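Local structure of uncharacterized protein MG027 (Mycoplasma genitalium, 1Q8C) at residues V106-K120 / E139-L151. The protein is of unknown function but has a helical fold resembling that of NusB proteins, which suggests, without proving, a related role in RNA binding or transcription. Numbering follows the deposited sequence.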
loop_
_atom_site.group_PDB
_atom_site.type_symbol
_atom_site.label_atom_id
_atom_site.label_comp_id
_atom_site.label_asym_id
_atom_site.label_seq_id
_atom_site.Cartn_x
_atom_site.Cartn_y
_atom_site.Cartn_z
ATOM N N VAL A 106 2.515 -1.101 2.529
ATOM C CA VAL A 106 2.886 0.303 2.714
ATOM C C VAL A 106 2.541 1.133 1.451
ATOM O O VAL A 106 2.039 2.235 1.557
ATOM C CB VAL A 106 4.380 0.488 3.058
ATOM C CG1 VAL A 106 4.745 1.976 3.036
ATOM C CG2 VAL A 106 4.701 -0.090 4.444
ATOM N N LEU A 107 2.817 0.618 0.266
ATOM C CA LEU A 107 2.471 1.355 -0.955
ATOM C C LEU A 107 0.971 1.554 -1.109
ATOM O O LEU A 107 0.540 2.525 -1.724
ATOM C CB LEU A 107 3.012 0.637 -2.184
ATOM C CG LEU A 107 4.529 0.738 -2.286
ATOM C CD1 LEU A 107 5.053 -0.323 -3.225
ATOM C CD2 LEU A 107 4.918 2.123 -2.747
ATOM N N CYS A 108 0.169 0.649 -0.558
ATOM C CA CYS A 108 -1.283 0.782 -0.677
ATOM C C CYS A 108 -1.754 1.955 0.169
ATOM O O CYS A 108 -2.586 2.737 -0.265
ATOM C CB CYS A 108 -2.001 -0.525 -0.302
ATOM S SG CYS A 108 -3.835 -0.470 -0.343
ATOM N N ALA A 109 -1.187 2.077 1.370
ATOM C CA ALA A 109 -1.495 3.152 2.311
ATOM C C ALA A 109 -1.141 4.541 1.763
ATOM O O ALA A 109 -1.896 5.512 1.945
ATOM C CB ALA A 109 -0.747 2.907 3.635
ATOM N N LEU A 110 0.032 4.624 1.140
ATOM C CA LEU A 110 0.484 5.823 0.441
ATOM C C LEU A 110 -0.445 6.150 -0.716
ATOM O O LEU A 110 -0.791 7.304 -0.939
ATOM C CB LEU A 110 1.887 5.612 -0.132
ATOM C CG LEU A 110 3.026 5.392 0.866
ATOM C CD1 LEU A 110 4.350 5.099 0.189
ATOM C CD2 LEU A 110 3.165 6.623 1.694
ATOM N N SER A 111 -0.827 5.119 -1.460
ATOM C CA SER A 111 -1.673 5.287 -2.634
ATOM C C SER A 111 -3.040 5.757 -2.212
ATOM O O SER A 111 -3.636 6.580 -2.889
ATOM C CB SER A 111 -1.801 3.970 -3.410
ATOM O OG SER A 111 -0.529 3.487 -3.801
ATOM N N GLU A 112 -3.507 5.262 -1.062
ATOM C CA GLU A 112 -4.846 5.551 -0.594
ATOM C C GLU A 112 -4.924 6.934 0.009
ATOM O O GLU A 112 -5.916 7.636 -0.153
ATOM C CB GLU A 112 -5.336 4.509 0.429
ATOM C CG GLU A 112 -6.693 4.903 1.004
ATOM C CD GLU A 112 -7.325 3.912 1.970
ATOM O OE1 GLU A 112 -8.361 4.299 2.554
ATOM O OE2 GLU A 112 -6.822 2.774 2.134
ATOM N N GLN A 113 -3.898 7.332 0.739
ATOM C CA GLN A 113 -3.922 8.665 1.296
ATOM C C GLN A 113 -3.905 9.677 0.170
ATOM O O GLN A 113 -4.512 10.737 0.273
ATOM C CB GLN A 113 -2.754 8.906 2.233
ATOM C CG GLN A 113 -2.889 10.255 2.903
ATOM C CD GLN A 113 -2.015 10.406 4.126
ATOM O OE1 GLN A 113 -2.520 10.530 5.229
ATOM N NE2 GLN A 113 -0.716 10.431 3.927
ATOM N N LYS A 114 -3.189 9.344 -0.898
ATOM C CA LYS A 114 -3.108 10.195 -2.080
ATOM C C LYS A 114 -4.458 10.281 -2.808
ATOM O O LYS A 114 -4.901 11.351 -3.176
ATOM C CB LYS A 114 -2.035 9.644 -3.041
ATOM C CG LYS A 114 -1.883 10.416 -4.356
ATOM C CD LYS A 114 -1.231 11.760 -4.125
ATOM C CE LYS A 114 -0.166 12.059 -5.159
ATOM N NZ LYS A 114 1.205 11.578 -4.753
ATOM N N ALA A 115 -5.118 9.148 -3.014
ATOM C CA ALA A 115 -6.361 9.127 -3.799
ATOM C C ALA A 115 -7.579 9.636 -3.012
ATOM O O ALA A 115 -8.416 10.386 -3.516
ATOM C CB ALA A 115 -6.614 7.722 -4.279
ATOM N N HIS A 116 -7.664 9.212 -1.759
ATOM C CA HIS A 116 -8.855 9.406 -0.950
ATOM C C HIS A 116 -8.653 10.270 0.293
ATOM O O HIS A 116 -9.616 10.629 0.946
ATOM C CB HIS A 116 -9.383 8.049 -0.553
ATOM C CG HIS A 116 -9.822 7.227 -1.718
ATOM N ND1 HIS A 116 -10.800 7.649 -2.594
ATOM C CD2 HIS A 116 -9.418 6.012 -2.160
ATOM C CE1 HIS A 116 -10.997 6.718 -3.510
ATOM N NE2 HIS A 116 -10.178 5.710 -3.264
ATOM N N ASN A 117 -7.405 10.592 0.614
ATOM C CA ASN A 117 -7.097 11.476 1.739
ATOM C C ASN A 117 -7.539 10.857 3.071
ATOM O O ASN A 117 -7.908 11.560 3.992
ATOM C CB ASN A 117 -7.714 12.868 1.525
ATOM C CG ASN A 117 -7.099 13.601 0.342
ATOM O OD1 ASN A 117 -7.784 13.943 -0.626
ATOM N ND2 ASN A 117 -5.795 13.857 0.422
ATOM N N THR A 118 -7.498 9.530 3.143
ATOM C CA THR A 118 -7.864 8.821 4.350
ATOM C C THR A 118 -6.963 9.302 5.482
ATOM O O THR A 118 -5.795 9.540 5.238
ATOM C CB THR A 118 -7.650 7.325 4.139
ATOM O OG1 THR A 118 -8.457 6.878 3.051
ATOM C CG2 THR A 118 -8.148 6.547 5.335
ATOM N N ASP A 119 -7.474 9.432 6.710
ATOM C CA ASP A 119 -6.634 9.937 7.795
ATOM C C ASP A 119 -5.621 8.898 8.270
ATOM O O ASP A 119 -5.827 7.698 8.153
ATOM C CB ASP A 119 -7.463 10.450 8.981
ATOM C CG ASP A 119 -6.714 11.510 9.825
ATOM O OD1 ASP A 119 -5.516 11.798 9.554
ATOM O OD2 ASP A 119 -7.254 12.110 10.781
ATOM N N LYS A 120 -4.514 9.393 8.812
ATOM C CA LYS A 120 -3.424 8.549 9.280
ATOM C C LYS A 120 -3.804 7.418 10.257
ATOM O O LYS A 120 -3.386 6.279 10.048
ATOM C CB LYS A 120 -2.325 9.415 9.891
ATOM C CG LYS A 120 -1.003 8.681 10.060
ATOM C CD LYS A 120 0.147 9.631 10.430
ATOM C CE LYS A 120 0.505 9.565 11.886
ATOM N NZ LYS A 120 1.453 10.653 12.309
ATOM N N GLU A 139 4.420 -6.327 11.931
ATOM C CA GLU A 139 3.699 -5.102 12.290
ATOM C C GLU A 139 4.629 -3.964 12.745
ATOM O O GLU A 139 4.339 -2.796 12.505
ATOM C CB GLU A 139 2.698 -5.410 13.433
ATOM C CG GLU A 139 1.323 -5.987 13.024
ATOM C CD GLU A 139 0.559 -6.607 14.204
ATOM O OE1 GLU A 139 -0.699 -6.564 14.233
ATOM O OE2 GLU A 139 1.216 -7.148 15.118
ATOM N N LYS A 140 5.731 -4.312 13.416
ATOM C CA LYS A 140 6.676 -3.313 13.925
ATOM C C LYS A 140 7.148 -2.320 12.872
ATOM O O LYS A 140 7.640 -1.246 13.199
ATOM C CB LYS A 140 7.888 -3.985 14.574
ATOM C CG LYS A 140 7.613 -4.488 15.971
ATOM C CD LYS A 140 7.206 -3.360 16.925
ATOM C CE LYS A 140 7.832 -3.539 18.308
ATOM N NZ LYS A 140 7.113 -2.746 19.338
ATOM N N LYS A 141 6.990 -2.670 11.604
ATOM C CA LYS A 141 7.205 -1.710 10.538
ATOM C C LYS A 141 5.805 -1.198 10.178
ATOM O O LYS A 141 5.193 -1.589 9.172
ATOM C CB LYS A 141 7.956 -2.336 9.366
ATOM C CG LYS A 141 9.427 -2.717 9.692
ATOM C CD LYS A 141 9.531 -3.843 10.732
ATOM C CE LYS A 141 10.506 -4.950 10.333
ATOM N NZ LYS A 141 11.737 -4.443 9.656
ATOM N N GLN A 142 5.314 -0.364 11.109
ATOM C CA GLN A 142 4.131 0.475 10.970
ATOM C C GLN A 142 4.064 1.021 9.562
ATOM O O GLN A 142 5.017 0.874 8.804
ATOM C CB GLN A 142 4.193 1.625 12.013
ATOM C CG GLN A 142 5.068 2.866 11.676
ATOM C CD GLN A 142 6.557 2.594 11.285
ATOM O OE1 GLN A 142 7.370 3.533 11.232
ATOM N NE2 GLN A 142 6.901 1.345 11.014
ATOM N N THR A 143 2.957 1.676 9.203
ATOM C CA THR A 143 2.916 2.370 7.905
ATOM C C THR A 143 3.606 3.675 8.131
ATOM O O THR A 143 3.068 4.745 7.850
ATOM C CB THR A 143 1.546 2.703 7.441
ATOM O OG1 THR A 143 0.700 1.559 7.574
ATOM C CG2 THR A 143 1.600 3.030 5.939
ATOM N N HIS A 144 4.793 3.584 8.683
ATOM C CA HIS A 144 5.511 4.753 9.025
ATOM C C HIS A 144 4.533 5.880 9.416
ATOM O O HIS A 144 3.762 6.417 8.592
ATOM C CB HIS A 144 6.487 5.012 7.888
ATOM C CG HIS A 144 7.278 3.784 7.533
ATOM N ND1 HIS A 144 8.252 3.264 8.361
ATOM C CD2 HIS A 144 7.182 2.925 6.487
ATOM C CE1 HIS A 144 8.753 2.167 7.815
ATOM N NE2 HIS A 144 8.123 1.941 6.675
ATOM N N ALA A 145 4.531 6.152 10.728
ATOM C CA ALA A 145 3.922 7.344 11.300
ATOM C C ALA A 145 4.679 8.502 10.679
ATOM O O ALA A 145 4.214 9.637 10.698
ATOM C CB ALA A 145 4.070 7.353 12.853
ATOM N N LEU A 146 5.853 8.184 10.121
ATOM C CA LEU A 146 6.668 9.149 9.376
ATOM C C LEU A 146 6.244 9.369 7.905
ATOM O O LEU A 146 6.355 10.493 7.419
ATOM C CB LEU A 146 8.151 8.757 9.449
ATOM C CG LEU A 146 8.798 9.038 10.816
ATOM C CD1 LEU A 146 9.723 7.899 11.226
ATOM C CD2 LEU A 146 9.554 10.389 10.843
ATOM N N LEU A 147 5.758 8.336 7.205
ATOM C CA LEU A 147 5.423 8.483 5.780
ATOM C C LEU A 147 4.047 9.070 5.465
ATOM O O LEU A 147 3.883 9.660 4.402
ATOM C CB LEU A 147 5.606 7.157 5.001
ATOM C CG LEU A 147 7.066 6.806 4.642
ATOM C CD1 LEU A 147 7.200 5.445 3.992
ATOM C CD2 LEU A 147 7.695 7.846 3.732
ATOM N N ASP A 148 3.068 8.903 6.355
ATOM C CA ASP A 148 1.716 9.429 6.130
ATOM C C ASP A 148 1.595 10.769 6.834
ATOM O O ASP A 148 2.305 11.024 7.811
ATOM C CB ASP A 148 0.639 8.487 6.710
ATOM C CG ASP A 148 0.440 7.206 5.903
ATOM O OD1 ASP A 148 0.234 6.142 6.547
ATOM O OD2 ASP A 148 0.405 7.168 4.645
ATOM N N LYS A 149 0.669 11.600 6.355
ATOM C CA LYS A 149 0.303 12.875 6.989
ATOM C C LYS A 149 -0.920 12.679 7.916
ATOM O O LYS A 149 -1.915 12.044 7.520
ATOM C CB LYS A 149 -0.031 13.939 5.922
ATOM C CG LYS A 149 -1.245 13.559 5.046
ATOM C CD LYS A 149 -1.640 14.558 3.929
ATOM C CE LYS A 149 -2.594 13.874 2.885
ATOM N NZ LYS A 149 -3.973 13.627 3.375
ATOM N N LEU A 150 -0.840 13.197 9.143
ATOM C CA LEU A 150 -2.019 13.297 10.012
ATOM C C LEU A 150 -2.599 14.645 9.643
ATOM O O LEU A 150 -1.855 15.625 9.573
ATOM C CB LEU A 150 -1.634 13.249 11.507
ATOM C CG LEU A 150 -2.685 13.132 12.648
ATOM C CD1 LEU A 150 -3.969 12.415 12.278
ATOM C CD2 LEU A 150 -2.067 12.457 13.881
ATOM N N LEU A 151 -3.911 14.694 9.414
ATOM C CA LEU A 151 -4.569 15.868 8.822
ATOM C C LEU A 151 -4.570 17.069 9.771
ATOM O O LEU A 151 -5.560 17.393 10.439
ATOM C CB LEU A 151 -6.012 15.535 8.369
ATOM C CG LEU A 151 -6.338 14.146 7.788
ATOM C CD1 LEU A 151 -7.858 13.937 7.665
ATOM C CD2 LEU A 151 -5.671 13.887 6.459
ATOM O OXT LEU A 151 -3.562 17.778 9.919
#
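Val106 sends CG1 to the edge of the His144 imidazole, reaching CD2 at 4.3 Å near the ring plane, while the same methyl lies beside Leu147 CD1. A branched, compact valine suits this buried place, where Thr143, His144 and Leu147 all come near it. One turn on, the small Ala109 lets the loop come close: its CB meets Thr143 CG2 at 3.3 Å, tighter than usual for two carbons. Thr143 also touches Ala127 of helix 120-133, and it centres an inverse gamma turn. Leu110, long enough to span the gap, extends CD2 to Leu147 CB (4.1 Å), adding to the apolar patch, and borders the Asp148 carboxylate.

At Gln113, whose CG stands anti to the backbone N (chi1 -174°), the extended side chain is long enough to bring its amide to the backbone of Lys149. The aliphatic chain of Lys149 runs across it with CE 3.6 Å from Gln113 CG; Gln113 also touches Leu123 of helix 120-133. Asn117, with positive phi, is the first residue to leave helical backbone angles. Asp119 suits its place by offering one oxygen to two backbone N-H groups: OD1 accepts a weak but fairly straight bond from Leu151 N (3.3 Å, 161°) and also takes Lys120 N, from above the carboxylate plane. Lys120 combines methylenes for packing, CG against Asp148 CB at 3.7 Å, with a charged end that a bend at chi3 (103°) carries to a weak bond between NZ and Ala145 O (3.4 Å).

The contact thus grades from apolar packing at Val106, Ala109 and Leu110 to polar, more exposed fastening at Asp119 and Lys120. The bonds these two make to the C-terminal segment are weak, so there the packing of methylenes and leucines probably contributes much of the hold.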